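Local coordinates for 2L protein (Yaba-like disease virus, PDB 3IT8) that probably binds and neutralises host tumour necrosis factor, using a viral relative of the MHC class I fold, at residues D[186-191]-D[198-203]. Numbering follows the deposited sequence.
Sequences VKVTGN and MTLECT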
loop_
_atom_site.group_PDB
_atom_site.type_symbol
_atom_site.label_atom_id
_atom_site.label_comp_id
_atom_site.label_asym_id
_atom_site.label_seq_id
_atom_site.Cartn_x
_atom_site.Cartn_y
_atom_site.Cartn_z
ATOM N N VAL D 186 -10.139 1.128 43.563
ATOM C CA VAL D 186 -11.436 0.585 43.204
ATOM C C VAL D 186 -11.772 -0.631 44.035
ATOM O O VAL D 186 -10.891 -1.396 44.438
ATOM C CB VAL D 186 -11.493 0.200 41.706
ATOM C CG1 VAL D 186 -12.924 -0.125 41.297
ATOM C CG2 VAL D 186 -10.920 1.323 40.861
ATOM N N LYS D 187 -13.062 -0.786 44.297
ATOM C CA LYS D 187 -13.585 -1.910 45.062
ATOM C C LYS D 187 -15.022 -2.114 44.605
ATOM O O LYS D 187 -15.768 -1.146 44.478
ATOM C CB LYS D 187 -13.541 -1.598 46.556
ATOM C CG LYS D 187 -12.128 -1.444 47.098
ATOM C CD LYS D 187 -12.059 -0.431 48.226
ATOM C CE LYS D 187 -10.616 -0.171 48.633
ATOM N NZ LYS D 187 -10.500 0.977 49.573
ATOM N N VAL D 188 -15.398 -3.356 44.322
ATOM C CA VAL D 188 -16.760 -3.651 43.893
ATOM C C VAL D 188 -17.444 -4.401 45.025
ATOM O O VAL D 188 -16.945 -5.415 45.472
ATOM C CB VAL D 188 -16.797 -4.553 42.651
ATOM C CG1 VAL D 188 -18.240 -4.817 42.264
ATOM C CG2 VAL D 188 -16.048 -3.906 41.499
ATOM N N THR D 189 -18.586 -3.916 45.489
ATOM C CA THR D 189 -19.279 -4.584 46.584
ATOM C C THR D 189 -20.595 -5.217 46.173
ATOM O O THR D 189 -21.335 -4.672 45.353
ATOM C CB THR D 189 -19.552 -3.619 47.726
ATOM O OG1 THR D 189 -18.310 -3.107 48.222
ATOM C CG2 THR D 189 -20.278 -4.333 48.841
ATOM N N GLY D 190 -20.885 -6.376 46.749
ATOM C CA GLY D 190 -22.113 -7.064 46.417
ATOM C C GLY D 190 -23.154 -6.977 47.510
ATOM O O GLY D 190 -23.501 -7.989 48.119
ATOM N N ASN D 191 -23.651 -5.770 47.765
ATOM C CA ASN D 191 -24.674 -5.561 48.790
ATOM C C ASN D 191 -25.974 -6.153 48.270
ATOM O O ASN D 191 -25.971 -6.920 47.308
ATOM C CB ASN D 191 -24.872 -4.067 49.055
ATOM C CG ASN D 191 -23.583 -3.361 49.416
ATOM O OD1 ASN D 191 -22.955 -3.670 50.430
ATOM N ND2 ASN D 191 -23.178 -2.407 48.583
ATOM N N MET D 198 -29.820 -9.320 44.068
ATOM C CA MET D 198 -28.483 -8.792 44.338
ATOM C C MET D 198 -28.193 -7.412 43.732
ATOM O O MET D 198 -28.790 -7.019 42.729
ATOM C CB MET D 198 -27.434 -9.795 43.856
ATOM C CG MET D 198 -26.003 -9.344 44.057
ATOM S SD MET D 198 -24.820 -10.611 43.606
ATOM C CE MET D 198 -24.328 -11.210 45.255
ATOM N N THR D 199 -27.269 -6.683 44.358
ATOM C CA THR D 199 -26.879 -5.354 43.893
ATOM C C THR D 199 -25.354 -5.209 43.898
ATOM O O THR D 199 -24.681 -5.569 44.869
ATOM C CB THR D 199 -27.504 -4.237 44.781
ATOM O OG1 THR D 199 -27.801 -3.103 43.968
ATOM C CG2 THR D 199 -26.541 -3.795 45.895
ATOM N N LEU D 200 -24.806 -4.690 42.805
ATOM C CA LEU D 200 -23.367 -4.500 42.711
ATOM C C LEU D 200 -23.025 -3.024 42.763
ATOM O O LEU D 200 -23.686 -2.198 42.135
ATOM C CB LEU D 200 -22.834 -5.133 41.429
ATOM C CG LEU D 200 -22.684 -6.644 41.575
ATOM C CD1 LEU D 200 -22.430 -7.289 40.237
ATOM C CD2 LEU D 200 -21.543 -6.923 42.538
ATOM N N GLU D 201 -21.994 -2.696 43.528
ATOM C CA GLU D 201 -21.582 -1.319 43.680
ATOM C C GLU D 201 -20.099 -1.161 43.420
ATOM O O GLU D 201 -19.266 -1.671 44.175
ATOM C CB GLU D 201 -21.896 -0.845 45.090
ATOM C CG GLU D 201 -21.530 0.591 45.339
ATOM C CD GLU D 201 -21.747 0.982 46.778
ATOM O OE1 GLU D 201 -22.884 0.812 47.268
ATOM O OE2 GLU D 201 -20.783 1.453 47.421
ATOM N N CYS D 202 -19.776 -0.441 42.348
ATOM C CA CYS D 202 -18.395 -0.179 41.962
ATOM C C CYS D 202 -18.051 1.190 42.519
ATOM O O CYS D 202 -18.722 2.158 42.202
ATOM C CB CYS D 202 -18.286 -0.157 40.439
ATOM S SG CYS D 202 -16.607 -0.261 39.758
ATOM N N THR D 203 -17.035 1.280 43.369
ATOM C CA THR D 203 -16.665 2.580 43.908
ATOM C C THR D 203 -15.216 2.893 43.581
ATOM O O THR D 203 -14.301 2.114 43.876
ATOM C CB THR D 203 -16.850 2.656 45.426
ATOM O OG1 THR D 203 -15.573 2.551 46.059
ATOM C CG2 THR D 203 -17.751 1.542 45.916
#
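The carbonyl oxygen of Glu201 is gripped twice: Thr189 N donates a hydrogen bond to Glu201 O (2.7 Å) from 25° off the carbonyl plane, and Val188 CA brings a weaker C-H...O contact to the same oxygen. Glu201 N returns a bond to Thr189 O at 2.8 Å, completing a hydrogen-bonded antiparallel pair. Two residues along, Lys187 and Thr203 repeat it, with the bond from Thr203 N to Lys187 O (3.0 Å) the straighter of their two. Between these pairs Val188 faces Cys202 as a non-hydrogen-bonded pair, with no backbone bond from one to the other. There CG1 of Val188, anti to its own nitrogen (chi1 180°), lies 3.9 Å from Leu200 CD2, while its other methyl, CG2, flanks Cys202 SG, as does Val186 CG1.

This is a hairpin at the margin of an immunoglobulin sandwich, a good illustration of how its first two strands alternate their faces. Val188, Leu200 and Cys202 turn into the core against Trp216 of the facing sheet, and Cys202 is tied there to Cys281 by the disulfide that pins the two sheets together. Strand 263-271 binds the other edge of 198-207, leaving 185-189 outermost within the chain. Thr189, Glu201, Lys187 and Thr203 start out on the opposite face. Near the turn, Thr199 N reaches Asn191 O from well above the carbonyl plane (3.2 Å), and Thr199 CG2 packs 3.6 Å from Asn191 CB.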